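Local coordinates for putative nisin-resistance protein (Streptococcus agalactiae 515, PDB 4Y68) that probably acts as an S41-family peptidase, a lipoprotein that recognises the lantibiotic nisin and confers resistance to it, at residues 106-111 and 134-139. Sequence-based numbering, arbitrary orientation.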
ATOM      1  N   SER A 106       3.559   3.922  13.123  1.00 39.70           N
ATOM      2  CA  SER A 106       2.915   2.624  12.905  1.00 39.10           C
ATOM      3  C   SER A 106       2.054   2.164  14.085  1.00 37.32           C
ATOM      4  O   SER A 106       2.395   2.386  15.245  1.00 36.85           O
ATOM      5  CB  SER A 106       3.976   1.579  12.586  1.00 34.88           C
ATOM      6  OG  SER A 106       4.687   1.956  11.420  1.00 36.44           O
ATOM      7  N   ARG A 107       0.935   1.515  13.792  1.00 34.88           N
ATOM      8  CA  ARG A 107       0.049   1.079  14.865  1.00 34.75           C
ATOM      9  C   ARG A 107      -0.297  -0.385  14.706  1.00 31.66           C
ATOM     10  O   ARG A 107      -0.114  -0.946  13.631  1.00 29.25           O
ATOM     11  CB  ARG A 107      -1.216   1.928  14.894  1.00 33.18           C
ATOM     12  CG  ARG A 107      -1.311   2.906  13.738  1.00 42.75           C
ATOM     13  CD  ARG A 107      -1.199   4.331  14.221  1.00 49.24           C
ATOM     14  NE  ARG A 107      -1.058   5.285  13.115  1.00 55.68           N
ATOM     15  CZ  ARG A 107      -2.051   6.042  12.650  1.00 58.71           C
ATOM     16  NH1 ARG A 107      -3.263   5.947  13.186  1.00 48.23           N
ATOM     17  NH2 ARG A 107      -1.832   6.898  11.652  1.00 57.23           N
ATOM     18  N   TYR A 108      -0.780  -1.015  15.777  1.00 29.62           N
ATOM     19  CA  TYR A 108      -1.242  -2.396  15.666  1.00 23.82           C
ATOM     20  C   TYR A 108      -2.774  -2.513  15.613  1.00 24.33           C
ATOM     21  O   TYR A 108      -3.499  -1.647  16.113  1.00 25.07           O
ATOM     22  CB  TYR A 108      -0.662  -3.229  16.809  1.00 23.71           C
ATOM     23  CG  TYR A 108       0.843  -3.324  16.704  1.00 29.43           C
ATOM     24  CD1 TYR A 108       1.452  -3.923  15.600  1.00 30.68           C
ATOM     25  CD2 TYR A 108       1.662  -2.784  17.691  1.00 35.18           C
ATOM     26  CE1 TYR A 108       2.847  -3.991  15.488  1.00 30.35           C
ATOM     27  CE2 TYR A 108       3.044  -2.849  17.598  1.00 35.37           C
ATOM     28  CZ  TYR A 108       3.636  -3.449  16.498  1.00 41.05           C
ATOM     29  OH  TYR A 108       5.015  -3.488  16.423  1.00 40.49           O
ATOM     30  N   PRO A 109      -3.270  -3.583  14.976  1.00 24.46           N
ATOM     31  CA  PRO A 109      -4.710  -3.842  14.864  1.00 28.75           C
ATOM     32  C   PRO A 109      -5.335  -3.975  16.237  1.00 30.01           C
ATOM     33  O   PRO A 109      -4.646  -4.350  17.185  1.00 28.20           O
ATOM     34  CB  PRO A 109      -4.789  -5.182  14.101  1.00 23.50           C
ATOM     35  CG  PRO A 109      -3.476  -5.361  13.492  1.00 26.51           C
ATOM     36  CD  PRO A 109      -2.483  -4.691  14.422  1.00 23.88           C
ATOM     37  N   GLU A 110      -6.625  -3.674  16.320  1.00 30.35           N
ATOM     38  CA  GLU A 110      -7.413  -3.735  17.548  1.00 31.03           C
ATOM     39  C   GLU A 110      -8.746  -4.333  17.171  1.00 28.09           C
ATOM     40  O   GLU A 110      -9.153  -4.195  16.026  1.00 26.33           O
ATOM     41  CB  GLU A 110      -7.641  -2.343  18.133  1.00 29.63           C
ATOM     42  CG  GLU A 110      -6.797  -1.985  19.325  1.00 44.83           C
ATOM     43  CD  GLU A 110      -7.216  -0.647  19.904  1.00 46.20           C
ATOM     44  OE1 GLU A 110      -7.449   0.283  19.094  1.00 49.12           O
ATOM     45  OE2 GLU A 110      -7.327  -0.536  21.155  1.00 47.25           O
ATOM     46  N   TYR A 111      -9.427  -4.986  18.110  1.00 28.31           N
ATOM     47  CA  TYR A 111     -10.827  -5.353  17.895  1.00 26.90           C
ATOM     48  C   TYR A 111     -11.676  -5.042  19.118  1.00 27.44           C
ATOM     49  O   TYR A 111     -11.168  -4.961  20.234  1.00 29.13           O
ATOM     50  CB  TYR A 111     -10.966  -6.833  17.547  1.00 26.44           C
ATOM     51  CG  TYR A 111     -11.051  -7.717  18.774  1.00 31.59           C
ATOM     52  CD1 TYR A 111      -9.916  -8.030  19.502  1.00 30.98           C
ATOM     53  CD2 TYR A 111     -12.272  -8.208  19.219  1.00 31.14           C
ATOM     54  CE1 TYR A 111      -9.985  -8.814  20.625  1.00 34.76           C
ATOM     55  CE2 TYR A 111     -12.351  -9.007  20.337  1.00 36.57           C
ATOM     56  CZ  TYR A 111     -11.202  -9.306  21.039  1.00 40.23           C
ATOM     57  OH  TYR A 111     -11.264 -10.100  22.158  1.00 42.93           O
ATOM     58  N   ILE A 134       6.308  -6.552  12.219  1.00 27.78           N
ATOM     59  CA  ILE A 134       5.308  -6.898  11.217  1.00 27.80           C
ATOM     60  C   ILE A 134       4.666  -8.209  11.590  1.00 25.44           C
ATOM     61  O   ILE A 134       3.518  -8.431  11.258  1.00 27.82           O
ATOM     62  CB  ILE A 134       5.876  -6.996   9.772  1.00 28.49           C
ATOM     63  CG1 ILE A 134       6.833  -8.173   9.640  1.00 31.84           C
ATOM     64  CG2 ILE A 134       6.502  -5.671   9.329  1.00 27.83           C
ATOM     65  CD1 ILE A 134       7.327  -8.407   8.203  1.00 34.06           C
ATOM     66  N   SER A 135       5.397  -9.071  12.296  1.00 26.96           N
ATOM     67  CA  SER A 135       4.832 -10.333  12.781  1.00 27.21           C
ATOM     68  C   SER A 135       3.883 -10.124  13.986  1.00 26.67           C
ATOM     69  O   SER A 135       2.889 -10.843  14.161  1.00 25.67           O
ATOM     70  CB  SER A 135       5.955 -11.301  13.159  1.00 32.51           C
ATOM     71  OG  SER A 135       6.841 -11.507  12.060  1.00 36.67           O
ATOM     72  N   HIS A 136       4.187  -9.134  14.813  1.00 26.82           N
ATOM     73  CA  HIS A 136       3.264  -8.759  15.869  1.00 29.20           C
ATOM     74  C   HIS A 136       1.963  -8.213  15.270  1.00 28.60           C
ATOM     75  O   HIS A 136       0.883  -8.530  15.747  1.00 31.52           O
ATOM     76  CB  HIS A 136       3.898  -7.736  16.813  1.00 31.10           C
ATOM     77  CG  HIS A 136       2.949  -7.211  17.840  1.00 39.72           C
ATOM     78  ND1 HIS A 136       2.918  -5.887  18.219  1.00 42.73           N
ATOM     79  CD2 HIS A 136       1.979  -7.832  18.552  1.00 46.71           C
ATOM     80  CE1 HIS A 136       1.966  -5.714  19.122  1.00 40.44           C
ATOM     81  NE2 HIS A 136       1.383  -6.878  19.341  1.00 41.94           N
ATOM     82  N   TYR A 137       2.060  -7.421  14.203  1.00 29.77           N
ATOM     83  CA  TYR A 137       0.863  -6.869  13.566  1.00 26.34           C
ATOM     84  C   TYR A 137       0.016  -7.980  12.950  1.00 24.31           C
ATOM     85  O   TYR A 137      -1.163  -8.093  13.255  1.00 23.24           O
ATOM     86  CB  TYR A 137       1.250  -5.832  12.507  1.00 23.40           C
ATOM     87  CG  TYR A 137       0.098  -5.117  11.779  1.00 21.51           C
ATOM     88  CD1 TYR A 137      -0.742  -5.796  10.892  1.00 20.91           C
ATOM     89  CD2 TYR A 137      -0.089  -3.745  11.930  1.00 22.94           C
ATOM     90  CE1 TYR A 137      -1.769  -5.119  10.207  1.00 22.73           C
ATOM     91  CE2 TYR A 137      -1.099  -3.053  11.246  1.00 18.84           C
ATOM     92  CZ  TYR A 137      -1.927  -3.744  10.392  1.00 22.36           C
ATOM     93  OH  TYR A 137      -2.913  -3.062   9.737  1.00 20.53           O
ATOM     94  N   SER A 138       0.619  -8.809  12.099  1.00 26.85           N
ATOM     95  CA  SER A 138      -0.121  -9.896  11.462  1.00 23.21           C
ATOM     96  C   SER A 138      -0.589 -10.935  12.481  1.00 25.76           C
ATOM     97  O   SER A 138      -1.699 -11.454  12.365  1.00 28.54           O
ATOM     98  CB  SER A 138       0.715 -10.566  10.365  1.00 24.21           C
ATOM     99  OG  SER A 138       1.952 -11.099  10.854  1.00 28.31           O
ATOM    100  N   GLY A 139       0.244 -11.233  13.474  1.00 28.72           N
ATOM    101  CA  GLY A 139      -0.099 -12.220  14.499  1.00 26.42           C
ATOM    102  C   GLY A 139      -1.339 -11.838  15.284  1.00 27.45           C
ATOM    103  O   GLY A 139      -2.224 -12.659  15.544  1.00 32.42           O
TER
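His136 ND1 sits over the centre of the Tyr108 ring, 3.0 Å above its plane, the imidazole presenting its edge to the face of the phenol. The two planes are inclined at 59° and the centroids lie 3.9 Å apart, an edge-to-face pair on the exposed side of the contact. With CG anti to the backbone N (chi1 174°), the imidazole is sent out from the helix so that its ND1-CE1 edge meets the Tyr108 face. In the plane of the Tyr108 ring, Tyr137 CB adjoins its edge, 3.6 Å from CD1, so two consecutive helix residues meet the ring, one over a face and the other at an edge. The next layer is buried: Pro109 CG lies over the Tyr137 ring, 3.6 Å from the centroid and 8° off the normal, a CH-pi contact. Arg107 O approaches the edge of the same ring, 3.3 Å from CD2. No hydrogen bond joins the two segments here; the phenol OH of Tyr137 is instead hydrogen-bonded to Pro124 O, holding the far end of the ring. Tyr137 of helix 131-147 thus meets both the loop leading into 110-113, an outermost strand of the mixed sheet, and Pro167 and Met168 of helix 165-171.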